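Local coordinates for protein Bcl-2 homolog (Gene 16?) (Murid herpesvirus 4, PDB 4MI8) that blocks host cell apoptosis and starvation-induced autophagy as a viral Bcl-2 homolog that interacts with host BECN1, BAK1 and BAX, aiding latency and chronic infection, at residues T9-L14 / S40-L45; T13-F18 / G91-G96; K66-D71 / E101-P106; R70-L75 / E114-C119. One frame throughout, in Å; residues are numbered along the deposited sequence.

Contact 1: residues T9-L14 / S40-L45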
loop_
_atom_site.group_PDB
_atom_site.type_symbol
_atom_site.label_atom_id
_atom_site.label_comp_id
_atom_site.label_asym_id
_atom_site.label_seq_id
_atom_site.Cartn_x
_atom_site.Cartn_y
_atom_site.Cartn_z
ATOM N N THR A 9 -16.752 -0.833 1.077
ATOM C CA THR A 9 -17.155 0.505 0.720
ATOM C C THR A 9 -16.280 1.517 1.414
ATOM O O THR A 9 -15.808 2.446 0.826
ATOM C CB THR A 9 -18.607 0.775 1.134
ATOM O OG1 THR A 9 -19.456 -0.252 0.631
ATOM C CG2 THR A 9 -19.053 2.062 0.609
ATOM N N TYR A 10 -16.105 1.344 2.695
ATOM C CA TYR A 10 -15.234 2.214 3.475
ATOM C C TYR A 10 -13.775 2.172 2.979
ATOM O O TYR A 10 -13.096 3.218 2.868
ATOM C CB TYR A 10 -15.302 1.868 4.952
ATOM C CG TYR A 10 -14.494 2.836 5.732
ATOM C CD1 TYR A 10 -14.844 4.190 5.764
ATOM C CD2 TYR A 10 -13.322 2.438 6.343
ATOM C CE1 TYR A 10 -14.059 5.116 6.428
ATOM C CE2 TYR A 10 -12.542 3.346 7.028
ATOM C CZ TYR A 10 -12.904 4.679 7.065
ATOM O OH TYR A 10 -12.119 5.577 7.741
ATOM N N TRP A 11 -13.314 0.974 2.644
ATOM C CA TRP A 11 -11.961 0.771 2.257
ATOM C C TRP A 11 -11.650 1.367 0.930
ATOM O O TRP A 11 -10.539 1.874 0.764
ATOM C CB TRP A 11 -11.644 -0.705 2.255
ATOM C CG TRP A 11 -11.098 -1.172 3.587
ATOM C CD1 TRP A 11 -11.774 -1.870 4.583
ATOM C CD2 TRP A 11 -9.732 -0.944 4.116
ATOM N NE1 TRP A 11 -10.939 -2.098 5.675
ATOM C CE2 TRP A 11 -9.691 -1.588 5.445
ATOM C CE3 TRP A 11 -8.556 -0.337 3.609
ATOM C CZ2 TRP A 11 -8.525 -1.598 6.225
ATOM C CZ3 TRP A 11 -7.398 -0.335 4.410
ATOM C CH2 TRP A 11 -7.384 -0.948 5.685
ATOM N N ALA A 12 -12.615 1.355 -0.013
ATOM C CA ALA A 12 -12.460 2.042 -1.295
ATOM C C ALA A 12 -12.218 3.525 -1.067
ATOM O O ALA A 12 -11.383 4.141 -1.718
ATOM C CB ALA A 12 -13.725 1.856 -2.188
ATOM N N THR A 13 -12.988 4.119 -0.174
ATOM C CA THR A 13 -12.783 5.527 0.209
ATOM C C THR A 13 -11.376 5.770 0.802
ATOM O O THR A 13 -10.654 6.736 0.446
ATOM C CB THR A 13 -13.861 5.931 1.245
ATOM O OG1 THR A 13 -15.098 5.974 0.549
ATOM C CG2 THR A 13 -13.621 7.307 1.867
ATOM N N LEU A 14 -11.000 4.865 1.699
ATOM C CA LEU A 14 -9.791 5.003 2.478
ATOM C C LEU A 14 -8.587 4.850 1.539
ATOM O O LEU A 14 -7.598 5.620 1.618
ATOM C CB LEU A 14 -9.807 3.869 3.528
ATOM C CG LEU A 14 -8.600 3.880 4.428
ATOM C CD1 LEU A 14 -8.288 5.339 4.875
ATOM C CD2 LEU A 14 -8.823 2.869 5.599
ATOM N N SER A 40 -3.466 8.320 8.028
ATOM C CA SER A 40 -2.217 8.549 8.726
ATOM C C SER A 40 -1.737 7.242 9.359
ATOM O O SER A 40 -0.509 6.932 9.433
ATOM C CB SER A 40 -2.446 9.657 9.788
ATOM O OG SER A 40 -1.215 9.749 10.579
ATOM N N LYS A 41 -2.693 6.432 9.811
ATOM C CA LYS A 41 -2.295 5.203 10.402
ATOM C C LYS A 41 -1.576 4.314 9.329
ATOM O O LYS A 41 -0.503 3.743 9.565
ATOM C CB LYS A 41 -3.486 4.483 10.934
ATOM C CG LYS A 41 -3.221 2.999 11.065
ATOM C CD LYS A 41 -4.459 2.407 11.715
ATOM C CE LYS A 41 -4.189 0.938 12.001
ATOM N NZ LYS A 41 -5.055 0.391 13.069
ATOM N N ILE A 42 -2.138 4.251 8.128
ATOM C CA ILE A 42 -1.555 3.413 7.097
ATOM C C ILE A 42 -0.250 4.025 6.605
ATOM O O ILE A 42 0.701 3.298 6.420
ATOM C CB ILE A 42 -2.532 3.232 5.955
ATOM C CG1 ILE A 42 -3.716 2.393 6.488
ATOM C CG2 ILE A 42 -1.848 2.474 4.750
ATOM C CD1 ILE A 42 -4.865 2.571 5.505
ATOM N N ILE A 43 -0.156 5.349 6.444
ATOM C CA ILE A 43 1.119 5.898 5.987
ATOM C C ILE A 43 2.186 5.591 7.049
ATOM O O ILE A 43 3.285 5.154 6.697
ATOM C CB ILE A 43 1.095 7.415 5.822
ATOM C CG1 ILE A 43 0.163 7.817 4.693
ATOM C CG2 ILE A 43 2.541 7.927 5.641
ATOM C CD1 ILE A 43 -0.135 9.310 4.590
ATOM N N THR A 44 1.863 5.752 8.332
ATOM C CA THR A 44 2.855 5.456 9.433
ATOM C C THR A 44 3.295 3.958 9.384
ATOM O O THR A 44 4.466 3.661 9.469
ATOM C CB THR A 44 2.227 5.730 10.778
ATOM O OG1 THR A 44 1.851 7.081 10.814
ATOM C CG2 THR A 44 3.101 5.426 11.851
ATOM N N LEU A 45 2.365 3.004 9.217
ATOM C CA LEU A 45 2.776 1.586 9.107
ATOM C C LEU A 45 3.716 1.434 7.902
ATOM O O LEU A 45 4.774 0.792 7.980
ATOM C CB LEU A 45 1.561 0.638 9.000
ATOM C CG LEU A 45 0.672 0.747 10.271
ATOM C CD1 LEU A 45 -0.694 0.061 10.157
ATOM C CD2 LEU A 45 1.457 0.264 11.459
#
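On the helix that turns I42 toward W11 and L14, the carbonyl oxygen of S40 accepts two bonds from a single residue: T44 N at 2.9 Å and T44 OG1 at 2.7 Å. The two donors arrive from opposite faces of the carbonyl plane, with the hydroxyl tilted 32° out of it. Threonine suits this outer side of the helix because its hydroxyl bonds back to the turn before while the rest of the residue faces outward.

The contact itself is wholly apolar and rests on one methyl group. I42 CD1 lies 4.0 Å from W11 CZ3 and 4.0 Å from L14 CD2, so the tip of the isoleucine is shared between the indole, approached obliquely at CZ3, and a leucine branch. Its CG1 stands anti to the carbonyl carbon (chi1 -67°), which sends the longer branch across the gap from a backbone that keeps its distance, the CA atoms of L14 and I42 being 9.6 Å apart. L14 meets I42 tip to tip.

In the all-helical Bcl-2 fold this is where helix 8-23 lies against helix 33-56. W11 also meets the rings of F124 and F133, and L45, about one turn on from I42, packs on an aromatic side chain of the bound peptide.

Within its own helix L14 covers the indole as well: CD2, the same branch that touches I42, sits 3.7 Å above the W11 ring plane, offset toward the rim of the ring.

Contact 2: residues T13-F18 / G91-G96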
loop_
_atom_site.group_PDB
_atom_site.type_symbol
_atom_site.label_atom_id
_atom_site.label_comp_id
_atom_site.label_asym_id
_atom_site.label_seq_id
_atom_site.Cartn_x
_atom_site.Cartn_y
_atom_site.Cartn_z
ATOM N N THR A 13 -12.988 4.119 -0.174
ATOM C CA THR A 13 -12.783 5.527 0.209
ATOM C C THR A 13 -11.376 5.770 0.802
ATOM O O THR A 13 -10.654 6.736 0.446
ATOM C CB THR A 13 -13.861 5.931 1.245
ATOM O OG1 THR A 13 -15.098 5.974 0.549
ATOM C CG2 THR A 13 -13.621 7.307 1.867
ATOM N N LEU A 14 -11.000 4.865 1.699
ATOM C CA LEU A 14 -9.791 5.003 2.478
ATOM C C LEU A 14 -8.587 4.850 1.539
ATOM O O LEU A 14 -7.598 5.620 1.618
ATOM C CB LEU A 14 -9.807 3.869 3.528
ATOM C CG LEU A 14 -8.600 3.880 4.428
ATOM C CD1 LEU A 14 -8.288 5.339 4.875
ATOM C CD2 LEU A 14 -8.823 2.869 5.599
ATOM N N ILE A 15 -8.663 3.900 0.604
ATOM C CA ILE A 15 -7.557 3.741 -0.341
ATOM C C ILE A 15 -7.302 4.984 -1.215
ATOM O O ILE A 15 -6.112 5.418 -1.503
ATOM C CB ILE A 15 -7.750 2.451 -1.181
ATOM C CG1 ILE A 15 -7.540 1.193 -0.287
ATOM C CG2 ILE A 15 -6.706 2.414 -2.298
ATOM C CD1 ILE A 15 -8.299 -0.036 -0.713
ATOM N N THR A 16 -8.414 5.562 -1.704
ATOM C CA THR A 16 -8.274 6.729 -2.551
ATOM C C THR A 16 -7.719 7.893 -1.703
ATOM O O THR A 16 -6.872 8.650 -2.168
ATOM C CB THR A 16 -9.646 7.164 -3.061
ATOM O OG1 THR A 16 -10.286 6.072 -3.733
ATOM C CG2 THR A 16 -9.516 8.422 -4.025
ATOM N N ALA A 17 -8.207 8.060 -0.467
ATOM C CA ALA A 17 -7.728 9.171 0.371
ATOM C C ALA A 17 -6.259 8.907 0.698
ATOM O O ALA A 17 -5.457 9.848 0.683
ATOM C CB ALA A 17 -8.572 9.268 1.604
ATOM N N PHE A 18 -5.878 7.614 0.823
ATOM C CA PHE A 18 -4.472 7.246 1.104
ATOM C C PHE A 18 -3.624 7.676 -0.069
ATOM O O PHE A 18 -2.626 8.361 0.148
ATOM C CB PHE A 18 -4.286 5.769 1.334
ATOM C CG PHE A 18 -2.830 5.326 1.392
ATOM C CD1 PHE A 18 -2.056 5.492 2.558
ATOM C CD2 PHE A 18 -2.204 4.756 0.252
ATOM C CE1 PHE A 18 -0.720 5.032 2.587
ATOM C CE2 PHE A 18 -0.891 4.303 0.289
ATOM C CZ PHE A 18 -0.137 4.443 1.450
ATOM N N GLY A 91 2.789 -3.917 3.395
ATOM C CA GLY A 91 3.691 -3.952 2.225
ATOM C C GLY A 91 2.975 -3.546 0.915
ATOM O O GLY A 91 3.556 -2.817 0.068
ATOM N N PHE A 92 1.740 -4.060 0.727
ATOM C CA PHE A 92 0.872 -3.704 -0.396
ATOM C C PHE A 92 0.704 -2.156 -0.447
ATOM O O PHE A 92 0.819 -1.475 -1.515
ATOM C CB PHE A 92 -0.442 -4.479 -0.186
ATOM C CG PHE A 92 -1.657 -3.931 -0.930
ATOM C CD1 PHE A 92 -2.443 -2.966 -0.352
ATOM C CD2 PHE A 92 -2.121 -4.559 -2.117
ATOM C CE1 PHE A 92 -3.640 -2.566 -0.964
ATOM C CE2 PHE A 92 -3.301 -4.138 -2.750
ATOM C CZ PHE A 92 -4.070 -3.133 -2.161
ATOM N N PHE A 93 0.405 -1.583 0.698
ATOM C CA PHE A 93 0.224 -0.142 0.679
ATOM C C PHE A 93 1.526 0.553 0.432
ATOM O O PHE A 93 1.514 1.651 -0.118
ATOM C CB PHE A 93 -0.426 0.354 1.991
ATOM C CG PHE A 93 -1.943 0.228 1.992
ATOM C CD1 PHE A 93 -2.724 1.088 1.190
ATOM C CD2 PHE A 93 -2.601 -0.791 2.759
ATOM C CE1 PHE A 93 -4.110 0.942 1.166
ATOM C CE2 PHE A 93 -4.039 -0.947 2.700
ATOM C CZ PHE A 93 -4.775 -0.103 1.924
ATOM N N ASP A 94 2.656 -0.003 0.886
ATOM C CA ASP A 94 3.948 0.749 0.711
ATOM C C ASP A 94 4.346 0.659 -0.715
ATOM O O ASP A 94 5.049 1.549 -1.250
ATOM C CB ASP A 94 5.078 0.095 1.516
ATOM C CG ASP A 94 6.304 0.972 1.610
ATOM O OD1 ASP A 94 6.149 2.227 1.601
ATOM O OD2 ASP A 94 7.453 0.445 1.745
ATOM N N VAL A 95 4.011 -0.474 -1.359
ATOM C CA VAL A 95 4.231 -0.493 -2.837
ATOM C C VAL A 95 3.446 0.611 -3.540
ATOM O O VAL A 95 4.010 1.379 -4.388
ATOM C CB VAL A 95 3.927 -1.861 -3.446
ATOM C CG1 VAL A 95 3.851 -1.729 -4.964
ATOM C CG2 VAL A 95 4.952 -2.898 -2.875
ATOM N N GLY A 96 2.158 0.743 -3.187
ATOM C CA GLY A 96 1.324 1.826 -3.791
ATOM C C GLY A 96 1.884 3.211 -3.420
ATOM O O GLY A 96 1.822 4.140 -4.233
#
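The F18 ring takes the edge of F93 on one of its faces, with F93 CD1 lying 3.7 Å above the F18 plane and displaced toward the rim. This is a T-shaped (edge-to-face) pair: the centroids are 5.2 Å apart and the planes meet at 72°. The F93 ring is itself bordered on more than one side. I15 CG1 lies at its edge, in the ring plane, 3.7 Å from F93 CE1, and F92 CD1 lies over one face, 3.8 Å above it.

F18 reaches this place because its CG stands anti to the backbone N (chi1 170°), projecting the ring toward helix 86-103. The far end of the ring then rests on the partner's backbone, F18 CZ coming within 3.6 Å of F93 O. G96 has no side chain and so adds no bulk on the side of its helix that faces F18. I15 crosses F93 at about a right angle and brings its CG1 to the ring edge.

Phenylalanine and isoleucine suit a buried interface with no hydrogen bond across it, held by apolar packing and the T-shaped pair. The side chain of D94 starts away from helix 8-23; its carboxylate forms salt bridges with R50 and R97. V95, also on helix 86-103, packs on an apolar side chain of the bound peptide.

The centre of the contact lies about 2 Å from that of the chain, and a hydrophobic helix running through the middle, covered here by helix 8-23, is the hallmark of the Bcl-2 fold.

Contact 3: residues K66-D71 / E101-P106; sequences KNWKRD and EEVLCP
W68 stands in the first turn of a helix, with N67 at the N-cap position, and faces V103 and L104 where helix 86-103 widens into a pi-type turn and gives way to an extended loop. The N67 side chain makes no capping bond, but its carbonyl oxygen starts the helix by accepting from D71 N at 3.3 Å.

The indole meets both aliphatic residues along its pyrrole side and on toward the six-membered ring. V103 CG1 lies 3.6 Å from W68 CD1, and L104 CD2 lies 3.5 Å from W68 CZ2. Between these points, NE1 of W68 is approached by both methyls, V103 CG1 at 3.7 Å and L104 CD2 at 3.8 Å. Both reach the ring obliquely. The V103 branch that does the touching is the one placed anti to the backbone N (chi1 173°), while the side chain of L104 crosses that of W68 at about a right angle.

In the Bcl-2 fold this contact draws the start of helix 68-81 against the end of the central helix 86-103. Helix 111-126 closes in as well: L115 packs on W68, and D112 and H113 touch L104.

A long, flat tryptophan suits this junction because one side chain can touch two successive residues, V103 at the helix end and L104 in the loop that follows. K69 CD covers one face of the indole, 3.6 Å above its plane and near the rim, so the aliphatic part of an otherwise exposed lysine shelters the ring. C105, the next residue after L104, is one end of an interchain disulfide with C30 of another copy of the protein.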
loop_
_atom_site.group_PDB
_atom_site.type_symbol
_atom_site.label_atom_id
_atom_site.label_comp_id
_atom_site.label_asym_id
_atom_site.label_seq_id
_atom_site.Cartn_x
_atom_site.Cartn_y
_atom_site.Cartn_z
ATOM N N LYS A 66 9.183 0.394 -11.803
ATOM C CA LYS A 66 9.135 1.186 -13.013
ATOM C C LYS A 66 8.151 0.543 -13.988
ATOM O O LYS A 66 7.570 1.241 -14.774
ATOM C CB LYS A 66 10.516 1.323 -13.660
ATOM C CG LYS A 66 11.148 0.016 -14.144
ATOM C CD LYS A 66 12.441 0.235 -14.938
ATOM C CE LYS A 66 13.571 0.752 -14.048
ATOM N NZ LYS A 66 14.896 0.086 -14.284
ATOM N N ASN A 67 7.944 -0.771 -13.919
ATOM C CA ASN A 67 7.005 -1.439 -14.829
ATOM C C ASN A 67 5.701 -1.859 -14.184
ATOM O O ASN A 67 5.064 -2.810 -14.628
ATOM C CB ASN A 67 7.643 -2.663 -15.464
ATOM C CG ASN A 67 9.130 -2.489 -15.701
ATOM O OD1 ASN A 67 9.589 -1.387 -16.017
ATOM N ND2 ASN A 67 9.896 -3.579 -15.551
ATOM N N TRP A 68 5.314 -1.144 -13.133
ATOM C CA TRP A 68 4.089 -1.411 -12.389
ATOM C C TRP A 68 2.924 -1.533 -13.310
ATOM O O TRP A 68 2.014 -2.333 -13.086
ATOM C CB TRP A 68 3.827 -0.289 -11.408
ATOM C CG TRP A 68 3.306 0.989 -12.034
ATOM C CD1 TRP A 68 4.055 2.052 -12.527
ATOM C CD2 TRP A 68 1.892 1.405 -12.193
ATOM N NE1 TRP A 68 3.234 3.049 -12.969
ATOM C CE2 TRP A 68 1.928 2.736 -12.795
ATOM C CE3 TRP A 68 0.670 0.832 -11.899
ATOM C CZ2 TRP A 68 0.773 3.435 -13.114
ATOM C CZ3 TRP A 68 -0.488 1.543 -12.203
ATOM C CH2 TRP A 68 -0.440 2.821 -12.795
ATOM N N LYS A 69 2.937 -0.722 -14.357
ATOM C CA LYS A 69 1.920 -0.792 -15.410
ATOM C C LYS A 69 1.316 -2.189 -15.737
ATOM O O LYS A 69 0.099 -2.388 -15.557
ATOM C CB LYS A 69 2.429 -0.095 -16.667
ATOM C CG LYS A 69 2.430 1.437 -16.588
ATOM C CD LYS A 69 1.057 2.101 -16.474
ATOM C CE LYS A 69 -0.134 1.242 -16.915
ATOM N NZ LYS A 69 -0.701 0.532 -15.719
ATOM N N ARG A 70 2.162 -3.137 -16.177
ATOM C CA ARG A 70 1.736 -4.507 -16.509
ATOM C C ARG A 70 1.945 -5.518 -15.380
ATOM O O ARG A 70 1.259 -6.529 -15.323
ATOM C CB ARG A 70 2.438 -4.975 -17.798
ATOM C CG ARG A 70 1.878 -6.265 -18.435
ATOM C CD ARG A 70 2.192 -6.458 -19.940
ATOM N NE ARG A 70 2.020 -7.855 -20.389
ATOM C CZ ARG A 70 2.066 -8.296 -21.651
ATOM N NH1 ARG A 70 2.274 -7.475 -22.664
ATOM N NH2 ARG A 70 1.890 -9.581 -21.913
ATOM N N ASP A 71 2.876 -5.215 -14.467
ATOM C CA ASP A 71 3.324 -6.144 -13.420
ATOM C C ASP A 71 2.734 -5.953 -12.033
ATOM O O ASP A 71 2.948 -6.813 -11.152
ATOM C CB ASP A 71 4.843 -6.048 -13.253
ATOM C CG ASP A 71 5.606 -6.292 -14.555
ATOM O OD1 ASP A 71 4.997 -6.713 -15.572
ATOM O OD2 ASP A 71 6.835 -6.050 -14.552
ATOM N N GLU A 101 4.867 8.089 -5.116
ATOM C CA GLU A 101 5.810 9.075 -4.667
ATOM C C GLU A 101 7.059 9.151 -5.529
ATOM O O GLU A 101 7.846 10.055 -5.378
ATOM C CB GLU A 101 6.185 8.850 -3.198
ATOM C CG GLU A 101 5.177 9.295 -2.167
ATOM C CD GLU A 101 5.633 9.107 -0.738
ATOM O OE1 GLU A 101 6.560 8.369 -0.470
ATOM O OE2 GLU A 101 5.063 9.701 0.145
ATOM N N GLU A 102 7.245 8.198 -6.421
ATOM C CA GLU A 102 8.453 8.175 -7.219
ATOM C C GLU A 102 8.327 7.750 -8.637
ATOM O O GLU A 102 9.200 8.023 -9.405
ATOM C CB GLU A 102 9.506 7.305 -6.597
ATOM C CG GLU A 102 10.582 8.114 -5.923
ATOM C CD GLU A 102 10.459 8.078 -4.450
ATOM O OE1 GLU A 102 9.949 7.079 -3.949
ATOM O OE2 GLU A 102 10.861 9.032 -3.793
ATOM N N VAL A 103 7.265 7.061 -8.979
ATOM C CA VAL A 103 7.053 6.681 -10.340
ATOM C C VAL A 103 6.121 7.665 -11.030
ATOM O O VAL A 103 6.555 8.362 -11.918
ATOM C CB VAL A 103 6.562 5.265 -10.431
ATOM C CG1 VAL A 103 6.186 4.919 -11.843
ATOM C CG2 VAL A 103 7.631 4.342 -9.914
ATOM N N LEU A 104 4.863 7.732 -10.588
ATOM C CA LEU A 104 3.881 8.680 -11.087
ATOM C C LEU A 104 4.317 10.139 -10.944
ATOM O O LEU A 104 5.069 10.529 -10.067
ATOM C CB LEU A 104 2.531 8.483 -10.393
ATOM C CG LEU A 104 1.912 7.091 -10.458
ATOM C CD1 LEU A 104 0.438 7.158 -10.084
ATOM C CD2 LEU A 104 2.077 6.477 -11.840
ATOM N N CYS A 105 3.786 10.951 -11.826
ATOM C CA CYS A 105 3.959 12.373 -11.814
ATOM C C CYS A 105 3.556 12.952 -10.443
ATOM O O CYS A 105 2.460 12.665 -9.916
ATOM C CB CYS A 105 3.061 12.843 -12.938
ATOM S SG CYS A 105 1.891 11.454 -13.182
ATOM N N PRO A 106 4.425 13.801 -9.868
ATOM C CA PRO A 106 4.260 14.255 -8.483
ATOM C C PRO A 106 3.172 15.333 -8.289
ATOM O O PRO A 106 2.756 15.968 -9.268
ATOM C CB PRO A 106 5.650 14.818 -8.142
ATOM C CG PRO A 106 6.329 15.090 -9.474
ATOM C CD PRO A 106 5.420 14.624 -10.586
#

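Contact 4: residues R70-L75 / E114-C119; sequences RDLSKL and ELLNDC
This is apolar helix-to-helix packing, in which L72 of helix 68-81 meets L116 and C119 of helix 111-126, with the centre of the contact about 11 Å from that of the chain. No hydrogen bond crosses between the segments.

The closest approach is between methyls: L72 CD2 and L116 CD1 are 3.4 Å apart, tighter than usual van der Waals contact for two carbons. The leucines cross obliquely, each touching with one branch. L116 leaves its helix with CG anti to the backbone N (chi1 -177°), and this carries its CD1 across even though the first bond of the side chain does not aim straight at the partner. The first bond of the L72 side chain does point toward helix 111-126. Closer to its backbone, L72 CB lies 4.4 Å from C119 SG, a looser touch one helical turn beyond L116. Leucine suits this buried place because its branched end lets one methyl make the touch, and the small cysteine suits a place beside the stem of L72.

The helix around L72 is not regular. It is kinked at S73 and K74, whose backbone N atoms lack the usual bond to the preceding turn; K74 N makes a weak bond of 2.9 Å to D71 O, and the regular pattern resumes with L75 N, also 2.9 Å from D71 O.

Helix 86-103 backs both leucines, with V95 against L72 and V99 and C100 against L116. K74 and L75 pack on side chains of the bound peptide, so helix 68-81 is held between the helical core and the ligand, as expected of a wall of the BH3-binding groove of Bcl-2 proteins.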
loop_
_atom_site.group_PDB
_atom_site.type_symbol
_atom_site.label_atom_id
_atom_site.label_comp_id
_atom_site.label_asym_id
_atom_site.label_seq_id
_atom_site.Cartn_x
_atom_site.Cartn_y
_atom_site.Cartn_z
ATOM N N ARG A 70 2.162 -3.137 -16.177
ATOM C CA ARG A 70 1.736 -4.507 -16.509
ATOM C C ARG A 70 1.945 -5.518 -15.380
ATOM O O ARG A 70 1.259 -6.529 -15.323
ATOM C CB ARG A 70 2.438 -4.975 -17.798
ATOM C CG ARG A 70 1.878 -6.265 -18.435
ATOM C CD ARG A 70 2.192 -6.458 -19.940
ATOM N NE ARG A 70 2.020 -7.855 -20.389
ATOM C CZ ARG A 70 2.066 -8.296 -21.651
ATOM N NH1 ARG A 70 2.274 -7.475 -22.664
ATOM N NH2 ARG A 70 1.890 -9.581 -21.913
ATOM N N ASP A 71 2.876 -5.215 -14.467
ATOM C CA ASP A 71 3.324 -6.144 -13.420
ATOM C C ASP A 71 2.734 -5.953 -12.033
ATOM O O ASP A 71 2.948 -6.813 -11.152
ATOM C CB ASP A 71 4.843 -6.048 -13.253
ATOM C CG ASP A 71 5.606 -6.292 -14.555
ATOM O OD1 ASP A 71 4.997 -6.713 -15.572
ATOM O OD2 ASP A 71 6.835 -6.050 -14.552
ATOM N N LEU A 72 2.041 -4.831 -11.798
ATOM C CA LEU A 72 1.631 -4.525 -10.439
ATOM C C LEU A 72 0.786 -5.647 -9.901
ATOM O O LEU A 72 1.005 -6.096 -8.786
ATOM C CB LEU A 72 0.925 -3.160 -10.278
ATOM C CG LEU A 72 0.989 -2.580 -8.838
ATOM C CD1 LEU A 72 2.342 -2.801 -8.144
ATOM C CD2 LEU A 72 0.666 -1.106 -8.812
ATOM N N SER A 73 -0.148 -6.140 -10.699
ATOM C CA SER A 73 -1.079 -7.155 -10.193
ATOM C C SER A 73 -0.373 -8.504 -9.936
ATOM O O SER A 73 -0.822 -9.347 -9.121
ATOM C CB SER A 73 -2.286 -7.308 -11.124
ATOM O OG SER A 73 -1.895 -7.250 -12.491
ATOM N N LYS A 74 0.765 -8.671 -10.600
ATOM C CA LYS A 74 1.584 -9.887 -10.470
ATOM C C LYS A 74 2.333 -9.765 -9.107
ATOM O O LYS A 74 2.177 -10.636 -8.225
ATOM C CB LYS A 74 2.523 -10.007 -11.686
ATOM C CG LYS A 74 2.694 -11.390 -12.318
ATOM C CD LYS A 74 1.505 -11.799 -13.170
ATOM C CE LYS A 74 1.951 -12.830 -14.222
ATOM N NZ LYS A 74 0.919 -13.716 -14.877
ATOM N N LEU A 75 3.049 -8.649 -8.901
ATOM C CA LEU A 75 3.601 -8.367 -7.580
ATOM C C LEU A 75 2.567 -8.611 -6.499
ATOM O O LEU A 75 2.851 -9.362 -5.562
ATOM C CB LEU A 75 4.163 -6.955 -7.438
ATOM C CG LEU A 75 4.779 -6.646 -6.028
ATOM C CD1 LEU A 75 5.889 -7.624 -5.619
ATOM C CD2 LEU A 75 5.316 -5.253 -6.105
ATOM N N GLU A 114 -5.391 7.218 -10.990
ATOM C CA GLU A 114 -6.731 6.621 -10.976
ATOM C C GLU A 114 -6.659 5.158 -11.287
ATOM O O GLU A 114 -7.387 4.386 -10.740
ATOM C CB GLU A 114 -7.695 7.365 -11.923
ATOM C CG GLU A 114 -8.293 8.621 -11.254
ATOM C CD GLU A 114 -8.964 9.628 -12.219
ATOM O OE1 GLU A 114 -8.801 9.524 -13.472
ATOM O OE2 GLU A 114 -9.665 10.553 -11.722
ATOM N N LEU A 115 -5.723 4.788 -12.139
ATOM C CA LEU A 115 -5.457 3.396 -12.527
ATOM C C LEU A 115 -4.793 2.608 -11.385
ATOM O O LEU A 115 -5.176 1.469 -11.040
ATOM C CB LEU A 115 -4.491 3.459 -13.694
ATOM C CG LEU A 115 -4.627 2.397 -14.739
ATOM C CD1 LEU A 115 -5.913 2.666 -15.550
ATOM C CD2 LEU A 115 -3.336 2.495 -15.552
ATOM N N LEU A 116 -3.795 3.235 -10.778
ATOM C CA LEU A 116 -3.214 2.720 -9.513
ATOM C C LEU A 116 -4.313 2.476 -8.451
ATOM O O LEU A 116 -4.391 1.391 -7.848
ATOM C CB LEU A 116 -2.134 3.679 -9.000
ATOM C CG LEU A 116 -1.439 3.164 -7.736
ATOM C CD1 LEU A 116 -0.748 1.812 -7.968
ATOM C CD2 LEU A 116 -0.501 4.265 -7.250
ATOM N N ASN A 117 -5.174 3.482 -8.268
ATOM C CA ASN A 117 -6.313 3.393 -7.350
ATOM C C ASN A 117 -7.156 2.160 -7.595
ATOM O O ASN A 117 -7.341 1.369 -6.671
ATOM C CB ASN A 117 -7.134 4.654 -7.427
ATOM C CG ASN A 117 -8.136 4.818 -6.241
ATOM O OD1 ASN A 117 -8.345 3.951 -5.420
ATOM N ND2 ASN A 117 -8.772 5.940 -6.202
ATOM N N ASP A 118 -7.614 1.985 -8.858
ATOM C CA ASP A 118 -8.509 0.922 -9.279
ATOM C C ASP A 118 -7.934 -0.419 -9.013
ATOM O O ASP A 118 -8.574 -1.285 -8.390
ATOM C CB ASP A 118 -8.811 1.008 -10.794
ATOM C CG ASP A 118 -9.737 2.146 -11.139
ATOM O OD1 ASP A 118 -10.151 2.857 -10.192
ATOM O OD2 ASP A 118 -10.053 2.331 -12.348
ATOM N N CYS A 119 -6.735 -0.605 -9.554
ATOM C CA CYS A 119 -5.956 -1.817 -9.349
ATOM C C CYS A 119 -5.860 -2.152 -7.835
ATOM O O CYS A 119 -6.300 -3.285 -7.406
ATOM C CB CYS A 119 -4.550 -1.649 -9.944
ATOM S SG CYS A 119 -3.406 -2.996 -9.500
#

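In the fold
The four contacts form two pairs, joined where contacts 2 and 4 touch, their centres 12 Å apart. Contacts 1 and 2 share T13 and L14, their centres 6 Å apart, and merge where I42 CG2 lies 3.5 Å from F18 CE1. Contacts 3 and 4 share R70 and D71, with centres 9 Å apart, and meet through L115, which touches both W68 and K69. Contacts 1 and 3 are on opposite sides of the chain's centre, about 20 Å apart between centres. Between contacts 2 and 4, T16 OG1 and N117 ND2 are 2.9 Å apart, a probable hydrogen bond. The bound Beclin 1 BH3 peptide packs on L45, V95, K74 and L75, which lie on segments of contacts 1, 2 and 4.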